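Local coordinates for aldolase (Klebsiella pneumoniae, PDB 6VOQ), which is a zinc-binding member of the class II aldolase and adducin family that assembles from four copies of the chain, at residues 29-34 against 91-96; 39-44 against 57-62; 10-15 against 52-57; 101-106 against 155-160; 120-125 against 177-182. All blocks are in the same frame, centred on the assembly; numbering follows the deposited sequence.

Interaction 1 (29-34 against 91-96). With ZN (zinc ion), chain B.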
# COMPACT_ATOMS: atom_id res chain seq x y z
N GLY A 29 11.36 -14.39 -3.46
CA GLY A 29 10.91 -14.36 -4.83
C GLY A 29 12.05 -14.62 -5.81
O GLY A 29 13.22 -14.38 -5.52
N ASN A 30 11.69 -15.12 -6.98
CA ASN A 30 12.65 -15.31 -8.05
C ASN A 30 11.93 -15.33 -9.39
O ASN A 30 10.73 -15.62 -9.46
CB ASN A 30 13.47 -16.58 -7.84
CG ASN A 30 12.63 -17.73 -7.33
OD1 ASN A 30 11.95 -18.40 -8.10
ND2 ASN A 30 12.68 -17.95 -6.02
N LEU A 31 12.66 -14.99 -10.44
CA LEU A 31 12.14 -14.94 -11.79
C LEU A 31 13.00 -15.83 -12.67
O LEU A 31 14.21 -15.96 -12.44
CB LEU A 31 12.13 -13.49 -12.35
CG LEU A 31 11.63 -12.39 -11.39
CD1 LEU A 31 11.85 -10.99 -11.94
CD2 LEU A 31 10.16 -12.60 -11.06
N SER A 32 12.37 -16.46 -13.66
CA SER A 32 13.13 -17.17 -14.69
C SER A 32 12.44 -16.99 -16.04
O SER A 32 11.24 -16.74 -16.12
CB SER A 32 13.28 -18.66 -14.36
OG SER A 32 12.05 -19.36 -14.48
N LEU A 33 13.23 -17.13 -17.10
CA LEU A 33 12.69 -17.09 -18.46
C LEU A 33 13.60 -17.89 -19.38
O LEU A 33 14.82 -17.94 -19.19
CB LEU A 33 12.53 -15.65 -18.97
CG LEU A 33 13.75 -14.73 -19.04
CD1 LEU A 33 14.53 -14.92 -20.33
CD2 LEU A 33 13.33 -13.27 -18.93
N LEU A 34 12.99 -18.50 -20.39
CA LEU A 34 13.74 -19.27 -21.38
C LEU A 34 14.48 -18.34 -22.34
O LEU A 34 13.89 -17.42 -22.90
CB LEU A 34 12.80 -20.18 -22.17
CG LEU A 34 12.63 -21.58 -21.60
CD1 LEU A 34 11.63 -22.38 -22.43
CD2 LEU A 34 13.98 -22.29 -21.53
N ALA A 91 8.43 -18.49 -19.18
CA ALA A 91 8.82 -17.63 -18.08
C ALA A 91 7.99 -18.01 -16.87
O ALA A 91 6.83 -18.39 -16.99
CB ALA A 91 8.64 -16.14 -18.40
N ILE A 92 8.63 -17.91 -15.70
CA ILE A 92 8.02 -18.27 -14.43
C ILE A 92 8.28 -17.15 -13.45
O ILE A 92 9.41 -16.66 -13.33
CB ILE A 92 8.58 -19.60 -13.88
CG1 ILE A 92 8.14 -20.78 -14.73
CG2 ILE A 92 8.13 -19.81 -12.45
CD1 ILE A 92 8.61 -22.10 -14.15
N VAL A 93 7.22 -16.75 -12.74
CA VAL A 93 7.31 -15.78 -11.67
C VAL A 93 6.96 -16.51 -10.39
O VAL A 93 5.89 -17.12 -10.28
CB VAL A 93 6.36 -14.59 -11.91
CG1 VAL A 93 6.13 -13.78 -10.62
CG2 VAL A 93 6.92 -13.70 -13.00
N HIS A 94 7.88 -16.52 -9.44
CA HIS A 94 7.62 -17.07 -8.12
C HIS A 94 7.74 -15.95 -7.10
O HIS A 94 8.77 -15.28 -7.02
CB HIS A 94 8.57 -18.19 -7.77
CG HIS A 94 8.47 -18.61 -6.34
ND1 HIS A 94 7.28 -19.05 -5.78
CD2 HIS A 94 9.39 -18.63 -5.35
CE1 HIS A 94 7.49 -19.34 -4.51
NE2 HIS A 94 8.75 -19.09 -4.22
N LEU A 95 6.68 -15.74 -6.33
CA LEU A 95 6.65 -14.71 -5.31
C LEU A 95 6.04 -15.28 -4.05
O LEU A 95 5.35 -16.30 -4.07
CB LEU A 95 5.83 -13.49 -5.75
CG LEU A 95 6.30 -12.71 -6.96
CD1 LEU A 95 5.18 -11.79 -7.34
CD2 LEU A 95 7.57 -11.95 -6.62
N HIS A 96 6.31 -14.61 -2.93
CA HIS A 96 5.52 -14.82 -1.72
C HIS A 96 4.51 -13.70 -1.56
O HIS A 96 4.40 -13.11 -0.48
CB HIS A 96 6.43 -14.92 -0.49
CG HIS A 96 7.48 -15.98 -0.60
ND1 HIS A 96 8.42 -16.20 0.38
CD2 HIS A 96 7.74 -16.88 -1.58
CE1 HIS A 96 9.22 -17.19 0.01
NE2 HIS A 96 8.83 -17.61 -1.18
ZN ZN B . 9.66 -19.30 -2.25

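Interaction 2 (39-44 against 57-62)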
# COMPACT_ATOMS: atom_id res chain seq x y z
N ASN A 39 18.40 -22.30 -22.85
CA ASN A 39 18.83 -22.21 -21.47
C ASN A 39 17.92 -21.27 -20.68
O ASN A 39 17.08 -20.55 -21.23
CB ASN A 39 20.28 -21.75 -21.38
CG ASN A 39 21.24 -22.79 -21.90
OD1 ASN A 39 21.09 -23.99 -21.64
ND2 ASN A 39 22.23 -22.35 -22.66
N LEU A 40 18.11 -21.26 -19.37
CA LEU A 40 17.25 -20.54 -18.45
C LEU A 40 18.00 -19.34 -17.89
O LEU A 40 19.11 -19.48 -17.36
CB LEU A 40 16.81 -21.46 -17.32
CG LEU A 40 15.41 -21.22 -16.78
CD1 LEU A 40 14.45 -21.04 -17.94
CD2 LEU A 40 15.01 -22.38 -15.92
N LEU A 41 17.41 -18.16 -18.02
CA LEU A 41 17.86 -16.97 -17.31
C LEU A 41 17.08 -16.89 -16.00
O LEU A 41 15.86 -17.05 -15.99
CB LEU A 41 17.65 -15.72 -18.16
CG LEU A 41 18.10 -14.38 -17.57
CD1 LEU A 41 19.62 -14.26 -17.64
CD2 LEU A 41 17.43 -13.20 -18.29
N ALA A 42 17.78 -16.66 -14.89
CA ALA A 42 17.12 -16.67 -13.60
C ALA A 42 17.78 -15.67 -12.67
O ALA A 42 18.93 -15.29 -12.85
CB ALA A 42 17.14 -18.08 -12.97
N THR A 43 17.01 -15.24 -11.66
CA THR A 43 17.55 -14.34 -10.66
C THR A 43 18.47 -15.10 -9.71
O THR A 43 18.18 -16.24 -9.35
CB THR A 43 16.42 -13.66 -9.87
OG1 THR A 43 15.61 -14.64 -9.22
CG2 THR A 43 15.52 -12.86 -10.80
N PRO A 44 19.59 -14.51 -9.31
CA PRO A 44 20.59 -15.28 -8.56
C PRO A 44 20.16 -15.51 -7.12
O PRO A 44 19.18 -14.97 -6.62
CB PRO A 44 21.84 -14.40 -8.66
CG PRO A 44 21.33 -13.02 -8.86
CD PRO A 44 20.05 -13.16 -9.65
N LEU A 57 22.81 -11.90 -13.73
CA LEU A 57 21.71 -12.85 -13.66
C LEU A 57 22.20 -14.23 -14.07
O LEU A 57 23.02 -14.38 -14.97
CB LEU A 57 20.56 -12.40 -14.56
CG LEU A 57 19.89 -11.06 -14.21
CD1 LEU A 57 19.10 -10.58 -15.41
CD2 LEU A 57 18.99 -11.19 -12.99
N SER A 58 21.71 -15.25 -13.37
CA SER A 58 22.18 -16.60 -13.60
C SER A 58 21.68 -17.13 -14.93
O SER A 58 20.58 -16.79 -15.39
CB SER A 58 21.70 -17.52 -12.48
OG SER A 58 21.68 -16.83 -11.25
N VAL A 59 22.49 -18.00 -15.53
CA VAL A 59 22.07 -18.79 -16.67
C VAL A 59 22.37 -20.25 -16.35
O VAL A 59 23.50 -20.60 -16.00
CB VAL A 59 22.77 -18.37 -17.97
CG1 VAL A 59 22.36 -19.30 -19.09
CG2 VAL A 59 22.43 -16.94 -18.32
N VAL A 60 21.35 -21.10 -16.46
CA VAL A 60 21.44 -22.52 -16.13
C VAL A 60 20.70 -23.29 -17.22
O VAL A 60 19.77 -22.78 -17.84
CB VAL A 60 20.85 -22.78 -14.72
CG1 VAL A 60 19.45 -22.22 -14.61
CG2 VAL A 60 20.87 -24.25 -14.36
N THR A 61 21.15 -24.52 -17.49
CA THR A 61 20.42 -25.41 -18.38
C THR A 61 19.21 -25.99 -17.64
O THR A 61 19.17 -26.04 -16.41
CB THR A 61 21.30 -26.56 -18.88
OG1 THR A 61 21.52 -27.51 -17.82
CG2 THR A 61 22.64 -26.05 -19.40
N LEU A 62 18.22 -26.44 -18.42
CA LEU A 62 17.04 -27.04 -17.82
C LEU A 62 17.37 -28.29 -17.00
O LEU A 62 16.57 -28.69 -16.15
CB LEU A 62 16.01 -27.36 -18.90
CG LEU A 62 15.32 -26.15 -19.54
CD1 LEU A 62 14.21 -26.59 -20.49
CD2 LEU A 62 14.77 -25.21 -18.48
O HOH W 1 18.49 -26.03 -21.11

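Interaction 3 (10-15 against 52-57)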
# COMPACT_ATOMS: atom_id res chain seq x y z
N GLU A 10 14.55 -6.79 -19.19
CA GLU A 10 13.17 -6.99 -18.74
C GLU A 10 13.12 -7.62 -17.35
O GLU A 10 12.26 -7.26 -16.54
CB GLU A 10 12.44 -7.88 -19.75
CG GLU A 10 11.01 -8.20 -19.38
CD GLU A 10 10.03 -7.36 -20.18
OE1 GLU A 10 9.03 -7.92 -20.69
OE2 GLU A 10 10.27 -6.14 -20.29
N MET A 11 14.02 -8.57 -17.07
CA MET A 11 14.00 -9.23 -15.78
C MET A 11 14.33 -8.26 -14.66
O MET A 11 13.66 -8.26 -13.62
CB MET A 11 14.98 -10.40 -15.78
CG MET A 11 15.06 -11.13 -14.45
SD MET A 11 15.68 -12.81 -14.62
CE MET A 11 14.33 -13.53 -15.54
N VAL A 12 15.36 -7.42 -14.84
CA VAL A 12 15.68 -6.41 -13.84
C VAL A 12 14.52 -5.44 -13.64
O VAL A 12 14.13 -5.14 -12.51
CB VAL A 12 16.96 -5.65 -14.26
CG1 VAL A 12 17.25 -4.49 -13.30
CG2 VAL A 12 18.14 -6.61 -14.34
N GLN A 13 13.93 -4.95 -14.74
CA GLN A 13 12.85 -3.98 -14.62
C GLN A 13 11.64 -4.60 -13.94
O GLN A 13 11.05 -4.01 -13.03
CB GLN A 13 12.46 -3.46 -16.00
CG GLN A 13 13.53 -2.62 -16.66
CD GLN A 13 13.11 -2.11 -18.03
OE1 GLN A 13 12.03 -2.44 -18.52
NE2 GLN A 13 13.96 -1.29 -18.64
N ILE A 14 11.27 -5.80 -14.36
CA ILE A 14 10.11 -6.45 -13.76
C ILE A 14 10.35 -6.71 -12.28
O ILE A 14 9.47 -6.46 -11.45
CB ILE A 14 9.77 -7.73 -14.56
CG1 ILE A 14 9.00 -7.29 -15.82
CG2 ILE A 14 8.94 -8.69 -13.73
CD1 ILE A 14 8.50 -8.39 -16.68
N GLY A 15 11.56 -7.14 -11.91
CA GLY A 15 11.89 -7.29 -10.50
C GLY A 15 11.68 -6.00 -9.71
O GLY A 15 11.03 -6.00 -8.67
N LEU A 52 18.43 -6.14 -8.71
CA LEU A 52 19.01 -7.07 -9.67
C LEU A 52 20.04 -6.38 -10.57
O LEU A 52 19.95 -5.18 -10.85
CB LEU A 52 17.92 -7.71 -10.53
CG LEU A 52 16.94 -8.62 -9.79
CD1 LEU A 52 15.90 -9.19 -10.74
CD2 LEU A 52 17.69 -9.73 -9.06
N GLN A 53 21.02 -7.15 -11.03
CA GLN A 53 22.05 -6.68 -11.95
C GLN A 53 21.97 -7.52 -13.22
O GLN A 53 22.21 -8.73 -13.18
CB GLN A 53 23.45 -6.76 -11.34
CG GLN A 53 23.54 -6.19 -9.93
CD GLN A 53 24.25 -4.85 -9.89
OE1 GLN A 53 25.34 -4.69 -10.43
NE2 GLN A 53 23.62 -3.87 -9.24
N ALA A 54 21.62 -6.87 -14.33
CA ALA A 54 21.45 -7.58 -15.60
C ALA A 54 22.65 -8.46 -15.90
O ALA A 54 22.53 -9.61 -16.32
CB ALA A 54 21.24 -6.57 -16.73
N GLN A 55 23.83 -7.92 -15.65
CA GLN A 55 25.07 -8.56 -16.01
C GLN A 55 25.34 -9.83 -15.25
O GLN A 55 26.07 -10.69 -15.76
CB GLN A 55 26.19 -7.55 -15.80
CG GLN A 55 26.43 -6.75 -17.04
CD GLN A 55 26.53 -7.69 -18.24
OE1 GLN A 55 27.60 -8.18 -18.59
NE2 GLN A 55 25.35 -8.05 -18.79
N ARG A 56 24.75 -10.02 -14.07
CA ARG A 56 25.07 -11.13 -13.19
C ARG A 56 23.89 -12.08 -12.99
O ARG A 56 23.98 -13.00 -12.16
CB ARG A 56 25.58 -10.59 -11.86
CG ARG A 56 27.02 -10.10 -11.98
CD ARG A 56 27.33 -9.03 -10.96
NE ARG A 56 26.86 -9.41 -9.63
CZ ARG A 56 27.56 -10.16 -8.77
NH1 ARG A 56 28.76 -10.61 -9.11
NH2 ARG A 56 27.04 -10.46 -7.59
N LEU A 57 22.81 -11.90 -13.73
CA LEU A 57 21.71 -12.85 -13.66
C LEU A 57 22.20 -14.23 -14.07
O LEU A 57 23.02 -14.38 -14.97
CB LEU A 57 20.56 -12.40 -14.56
CG LEU A 57 19.89 -11.06 -14.21
CD1 LEU A 57 19.10 -10.58 -15.41
CD2 LEU A 57 18.99 -11.19 -12.99
O HOH W 2 15.76 -5.15 -10.03

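Interaction 4 (101-106 against 155-160)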
# COMPACT_ATOMS: atom_id res chain seq x y z
N THR A 101 0.01 -16.10 -0.76
CA THR A 101 0.66 -16.84 0.32
C THR A 101 -0.32 -17.13 1.44
O THR A 101 -0.33 -18.24 2.00
CB THR A 101 1.86 -16.06 0.86
OG1 THR A 101 2.84 -15.87 -0.17
CG2 THR A 101 2.50 -16.80 2.05
N ALA A 102 -1.14 -16.14 1.81
CA ALA A 102 -2.17 -16.35 2.82
C ALA A 102 -3.09 -17.48 2.42
O ALA A 102 -3.30 -18.43 3.18
CB ALA A 102 -2.98 -15.07 3.03
N LEU A 103 -3.64 -17.41 1.21
CA LEU A 103 -4.45 -18.49 0.68
C LEU A 103 -3.73 -19.83 0.77
O LEU A 103 -4.38 -20.86 1.00
CB LEU A 103 -4.83 -18.18 -0.76
CG LEU A 103 -5.79 -19.15 -1.45
CD1 LEU A 103 -7.17 -19.06 -0.84
CD2 LEU A 103 -5.84 -18.81 -2.90
N SER A 104 -2.41 -19.83 0.62
CA SER A 104 -1.66 -21.09 0.62
C SER A 104 -1.52 -21.69 2.01
O SER A 104 -1.19 -22.87 2.11
CB SER A 104 -0.26 -20.88 0.02
OG SER A 104 0.70 -20.60 1.03
N CYS A 105 -1.77 -20.92 3.06
CA CYS A 105 -1.70 -21.41 4.44
C CYS A 105 -3.04 -21.86 4.99
O CYS A 105 -3.11 -22.25 6.15
CB CYS A 105 -1.11 -20.33 5.37
SG CYS A 105 0.46 -19.64 4.82
N LEU A 106 -4.10 -21.83 4.19
CA LEU A 106 -5.41 -22.19 4.68
C LEU A 106 -5.61 -23.71 4.67
O LEU A 106 -5.01 -24.44 3.88
CB LEU A 106 -6.51 -21.52 3.84
CG LEU A 106 -6.69 -20.03 4.13
CD1 LEU A 106 -7.88 -19.42 3.38
CD2 LEU A 106 -6.83 -19.81 5.62
N ALA A 155 -0.42 -22.26 -13.45
CA ALA A 155 0.03 -21.68 -12.20
C ALA A 155 -0.23 -22.69 -11.09
O ALA A 155 -1.01 -23.63 -11.26
CB ALA A 155 -0.67 -20.35 -11.91
N PHE A 156 0.46 -22.51 -9.97
CA PHE A 156 0.48 -23.50 -8.90
C PHE A 156 0.61 -22.79 -7.57
O PHE A 156 1.37 -21.81 -7.44
CB PHE A 156 1.66 -24.49 -9.04
CG PHE A 156 1.96 -24.88 -10.45
CD1 PHE A 156 1.29 -25.93 -11.05
CD2 PHE A 156 2.94 -24.21 -11.17
CE1 PHE A 156 1.57 -26.30 -12.35
CE2 PHE A 156 3.22 -24.58 -12.47
CZ PHE A 156 2.53 -25.62 -13.06
N LEU A 157 -0.10 -23.28 -6.56
CA LEU A 157 -0.00 -22.71 -5.22
C LEU A 157 0.72 -23.73 -4.35
O LEU A 157 0.20 -24.82 -4.10
CB LEU A 157 -1.38 -22.36 -4.67
CG LEU A 157 -1.44 -21.54 -3.38
CD1 LEU A 157 -0.68 -20.24 -3.52
CD2 LEU A 157 -2.88 -21.26 -3.00
N LEU A 158 1.94 -23.37 -3.92
CA LEU A 158 2.69 -24.16 -2.95
C LEU A 158 2.16 -23.86 -1.56
O LEU A 158 2.26 -22.72 -1.09
CB LEU A 158 4.18 -23.84 -3.03
CG LEU A 158 4.87 -23.89 -4.38
CD1 LEU A 158 6.35 -23.65 -4.17
CD2 LEU A 158 4.65 -25.22 -5.06
N ALA A 159 1.57 -24.86 -0.92
CA ALA A 159 0.97 -24.66 0.39
C ALA A 159 2.01 -24.12 1.37
O ALA A 159 3.18 -24.49 1.31
CB ALA A 159 0.38 -25.97 0.90
N ASN A 160 1.57 -23.23 2.27
CA ASN A 160 2.44 -22.62 3.28
C ASN A 160 3.68 -21.99 2.65
O ASN A 160 4.79 -22.10 3.17
CB ASN A 160 2.85 -23.63 4.34
CG ASN A 160 1.68 -24.26 5.03
OD1 ASN A 160 1.26 -25.36 4.67
ND2 ASN A 160 1.15 -23.58 6.03

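Interaction 5 (120-125 against 177-182)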
# COMPACT_ATOMS: atom_id res chain seq x y z
N PRO A 120 -13.87 -13.01 -14.11
CA PRO A 120 -13.56 -13.86 -15.27
C PRO A 120 -12.08 -13.99 -15.60
O PRO A 120 -11.71 -14.92 -16.33
CB PRO A 120 -14.31 -13.16 -16.41
CG PRO A 120 -14.29 -11.74 -16.02
CD PRO A 120 -14.42 -11.71 -14.52
N TYR A 121 -11.23 -13.12 -15.08
CA TYR A 121 -9.91 -12.93 -15.69
C TYR A 121 -8.93 -14.04 -15.34
O TYR A 121 -8.13 -14.43 -16.19
CB TYR A 121 -9.39 -11.55 -15.30
CG TYR A 121 -10.41 -10.50 -15.66
CD1 TYR A 121 -10.65 -10.19 -17.00
CD2 TYR A 121 -11.18 -9.87 -14.68
CE1 TYR A 121 -11.61 -9.27 -17.36
CE2 TYR A 121 -12.14 -8.93 -15.04
CZ TYR A 121 -12.35 -8.64 -16.38
OH TYR A 121 -13.29 -7.71 -16.76
N VAL A 122 -8.99 -14.59 -14.12
CA VAL A 122 -8.13 -15.72 -13.81
C VAL A 122 -8.51 -16.93 -14.65
O VAL A 122 -7.65 -17.71 -15.07
CB VAL A 122 -8.19 -16.03 -12.30
CG1 VAL A 122 -7.57 -17.39 -11.99
CG2 VAL A 122 -7.45 -14.95 -11.54
N VAL A 123 -9.81 -17.11 -14.93
CA VAL A 123 -10.25 -18.23 -15.75
C VAL A 123 -9.74 -18.08 -17.17
O VAL A 123 -9.29 -19.06 -17.80
CB VAL A 123 -11.78 -18.35 -15.72
CG1 VAL A 123 -12.23 -19.68 -16.31
CG2 VAL A 123 -12.30 -18.15 -14.31
N MET A 124 -9.81 -16.87 -17.71
CA MET A 124 -9.44 -16.67 -19.11
C MET A 124 -7.95 -16.86 -19.30
O MET A 124 -7.52 -17.52 -20.26
CB MET A 124 -9.85 -15.27 -19.57
CG MET A 124 -11.34 -15.02 -19.51
SD MET A 124 -11.77 -13.32 -19.87
CE MET A 124 -11.21 -13.20 -21.56
N ARG A 125 -7.14 -16.30 -18.41
CA ARG A 125 -5.71 -16.22 -18.64
C ARG A 125 -4.92 -17.29 -17.93
O ARG A 125 -3.81 -17.61 -18.38
CB ARG A 125 -5.20 -14.83 -18.23
CG ARG A 125 -6.04 -13.71 -18.81
CD ARG A 125 -5.77 -12.37 -18.14
NE ARG A 125 -4.50 -11.81 -18.57
CZ ARG A 125 -3.41 -11.75 -17.81
NH1 ARG A 125 -3.46 -12.21 -16.57
NH2 ARG A 125 -2.29 -11.22 -18.28
N THR A 177 0.53 -13.30 -12.64
CA THR A 177 0.75 -13.29 -11.21
C THR A 177 -0.01 -12.15 -10.55
O THR A 177 -0.62 -12.33 -9.49
CB THR A 177 2.25 -13.16 -10.90
OG1 THR A 177 2.96 -14.21 -11.56
CG2 THR A 177 2.49 -13.25 -9.41
N GLU A 178 0.03 -10.96 -11.16
CA GLU A 178 -0.67 -9.83 -10.57
C GLU A 178 -2.17 -10.06 -10.58
O GLU A 178 -2.86 -9.70 -9.63
CB GLU A 178 -0.31 -8.55 -11.31
CG GLU A 178 1.06 -8.04 -10.96
CD GLU A 178 1.54 -6.99 -11.93
OE1 GLU A 178 1.42 -7.22 -13.14
OE2 GLU A 178 2.03 -5.95 -11.47
N GLU A 179 -2.69 -10.67 -11.65
CA GLU A 179 -4.11 -11.00 -11.69
C GLU A 179 -4.46 -12.02 -10.61
O GLU A 179 -5.48 -11.89 -9.93
CB GLU A 179 -4.49 -11.51 -13.08
CG GLU A 179 -5.98 -11.66 -13.28
CD GLU A 179 -6.72 -10.34 -13.22
OE1 GLU A 179 -6.21 -9.34 -13.80
OE2 GLU A 179 -7.79 -10.28 -12.58
N LEU A 180 -3.61 -13.04 -10.43
CA LEU A 180 -3.87 -14.04 -9.40
C LEU A 180 -3.83 -13.42 -8.01
O LEU A 180 -4.70 -13.70 -7.18
CB LEU A 180 -2.85 -15.16 -9.49
CG LEU A 180 -3.18 -16.29 -10.44
CD1 LEU A 180 -1.92 -17.10 -10.67
CD2 LEU A 180 -4.31 -17.14 -9.85
N GLU A 181 -2.82 -12.59 -7.74
CA GLU A 181 -2.70 -12.00 -6.41
C GLU A 181 -3.89 -11.11 -6.11
O GLU A 181 -4.45 -11.15 -5.01
CB GLU A 181 -1.39 -11.22 -6.31
CG GLU A 181 -1.28 -10.32 -5.08
CD GLU A 181 -1.10 -11.09 -3.77
OE1 GLU A 181 -0.90 -12.33 -3.78
OE2 GLU A 181 -1.15 -10.44 -2.72
N GLU A 182 -4.32 -10.32 -7.10
CA GLU A 182 -5.51 -9.49 -6.95
C GLU A 182 -6.75 -10.32 -6.68
O GLU A 182 -7.62 -9.92 -5.90
CB GLU A 182 -5.68 -8.65 -8.21
CG GLU A 182 -6.90 -7.79 -8.22
CD GLU A 182 -6.86 -6.73 -7.13
OE1 GLU A 182 -7.95 -6.31 -6.71
OE2 GLU A 182 -5.75 -6.34 -6.70

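Interaction 1 (29-34 against 91-96)
The side-chain amide of Asn30 lies at the edge of the His94 imidazole, its CG in the plane of the ring, with the two flat groups turned 37° from each other. Asn30 ND2 comes 3.4 Å from His94 CD2, and Asn30 OD1 rests beside CB of the same histidine. Around them, His161 meets the His94 ring nearly at a right angle, Phe78 packs edge-to-face with it, and Tyr121 of a second subunit stacks on His96. All this happens at one end of an antiparallel strand pair, 30-34 and 91-94, inside the mixed sheet of the class II aldolase fold. Asn30 with His94 and Ser32 with Ile92 are the hydrogen-bonded pairs; Ile92 N to Ser32 O measures 2.9 Å. On the face that carries Asn30 and His94, Ser32 OG sits 3.5 Å from Ile92 CB and is hydrogen-bonded to His79 and Tyr83. The other face is apolar: Leu31 CD2 lies alongside Val93 CG2 at 3.9 Å, and Leu33 CB meets Ala91 CB. His94 holds its ring with CG anti to the backbone N (chi1 170°), and a bond from ND1 to Pro163 O helps fix the ring's rotation. With Glu75 and His161 completing the site, His94 NE2 and His96 NE2 each bind the zinc ion at 2.2 Å.

Interaction 2 (39-44 against 57-62)
Leu41 reaches across to strand 58-60 from its place in strand 40-42, and its chain can be followed outward. CB and CG pass beside the carbonyl O of Ser58; with CG anti to the backbone N (chi1 -179°) and chi2 at 75°, CD1 turns back over the partner strand. There CD1 is 3.5 Å from Ser58 O, 3.7 Å from Leu57 CB and close to Val59 CG2, so this one methyl touches three consecutive residues. On the opposite face of the sheet, Leu40 CB packs against Val60 CG1, while Leu40 CD2 meets Leu62 CD2 at 3.8 Å, the two side chains roughly perpendicular. The backbones are antiparallel. Leu40 and Val60 exchange two bonds, with Leu40 N to Val60 O at 2.7 Å. Ala42 N gives a bond to Ser58 O, whereas the return bond from Ser58 N to Ala42 O is weak, bent to 128°. Ser58 OG touches Pro44 CA at 3.3 Å but spends its hydrogen bond on Asp70 O. At the far end a water accepts from Leu62 N at 2.7 Å and donates weakly to Asn39 OD1. The pair continues the sheet outward from strand 30-34: Arg8 of helix 4-20 lies against Leu41 and Val59 on one face, while helix 76-83 touches Leu40, Ala42 and Leu62 on the other.

Interaction 3 (10-15 against 52-57)
Between Val12 and Leu52 a single water makes the polar link, donating to Val12 O at 3.0 Å and accepting from Leu52 N at 3.1 Å. The rest is packing by apolar side chains, partly onto backbone atoms. Val12 sets both methyls against the loop: CG1 touches Leu52 O, and CG2 sits 3.5 Å from Ala54 N with Ala54 CB alongside at 3.9 Å. With CG anti to its carbonyl carbon (chi1 -66°), Leu52 sends CD1 down onto the helix, 3.8 Å from Met11 O and near Gly15 CA, where the lack of a side chain makes room for the methyl. Met11 and Leu57 run past one another head to tail, with Met11 SD 4.0 Å from Leu57 CD2. The methionine then bends at chi3 (-67°), which carries CE on to the sheet, against Leu33 CD2. Arg8, one turn earlier in the same helix, adds a polar hold on the loop, its NH1 bonding to both Ala54 O and Leu57 O. Residues 54-56 form a short 3-10 turn just before strand 58-60. The whole is an alpha/beta layer arrangement, in which helix 4-20 lies over one face of the sheet and the strand connection folds against the helix.

Interaction 4 (101-106 against 155-160)
Ser104 presses its CB against the end of strand 155-158, 3.3 Å from Leu158 O and 3.6 Å from Leu157 CD1. Its chi1 of 93° is well off a staggered position. That rotation lets OG donate to Thr101 O, 2.8 Å away in the preceding helical turn, and also accept the backbone N-H of His161. Leu157 holds CG anti to its backbone N, which spreads its two methyls over the helix: CD1 on Ser104, and CD2 at 3.8 Å from Leu103 CD2, one leucine lying crosswise to the other. Asn160 has left-handed backbone angles (phi 53°), and its N-H runs nearly straight to Ser104 O at 2.8 Å. Its side chain folds back near Cys105, with ND2 4.0 Å from Cys105 CB. ND2 itself bonds to Arg196 O and Phe118 O of a second subunit. The chemistry is thus a buried polar network beside a leucine pair: the serine hydroxyl serves both its own helix and His161, a zinc ligand, so Ser104 probably acts as a second-shell residue that helps set the backbone of the metal site, while Asn160 ties the same turn to the subunit interface.

Interaction 5 (120-125 against 177-182)
Tyr121 is the first residue of 120-125 to reach helix 177-182, and it does so through CB, 3.4 Å from Glu179 OE2. The ring itself turns from that helix. Pro120 CG sits over the ring's centre on one face, and the ring stacks with His96 of a third subunit, the side chain's nearest atom about 4 Å from a zinc ion. The planes of ring and carboxylate are 56° apart. Val122 comes next: CG1 meets Leu180 CD2 at 3.9 Å, the two side chains set nearly square to each other, while CG2 packs on Glu179 CG and the Glu179 carbonyl O. One turn after Tyr121, Arg125 bends at chi3 (75°), bringing NH1 to 3.7 Å from Glu179 CB. Glu179 is therefore the hub, touched by all three. A bend at its chi2 (65°) brings the carboxylate beside Tyr121. The short helical segments run roughly antiparallel with their axes 9.9 Å apart, side chains making the contact between them. A short helix thus packs on the long helix 170-190 while its Tyr121 reaches the metal-bound His96 of a third subunit, so the pair borders an inter-subunit metal site. Chemically the contact rests on van der Waals packing, with charged side-chain ends lying against aliphatic carbons. Arg125 NH1 and Glu179 OE1 stay 4.8 Å apart, too far for a salt bridge, although their opposite charges probably attract at that range.

Interactions 1 and 2 are built on one mixed sheet, where strands 30-34 and 40-42 are neighbours, and their centres lie about 11 Å apart; interaction 4 reaches the same sheet through strand 155-158. Interaction 3 places helix 4-20 against the connection leading into strand 58-60 and shares Leu57 with interaction 2; Met11 also reaches interaction 1. Interactions 4 and 5 come later in the chain, their segments alternating, and touch through Ala155 and Leu180. Interaction 4 lies about 25 Å from interaction 2 between centres, across the middle of the chain. Interaction 1 touches all the others and holds two zinc ligands, so the metal site lies where the sheet, the later helices and a neighbouring subunit come together.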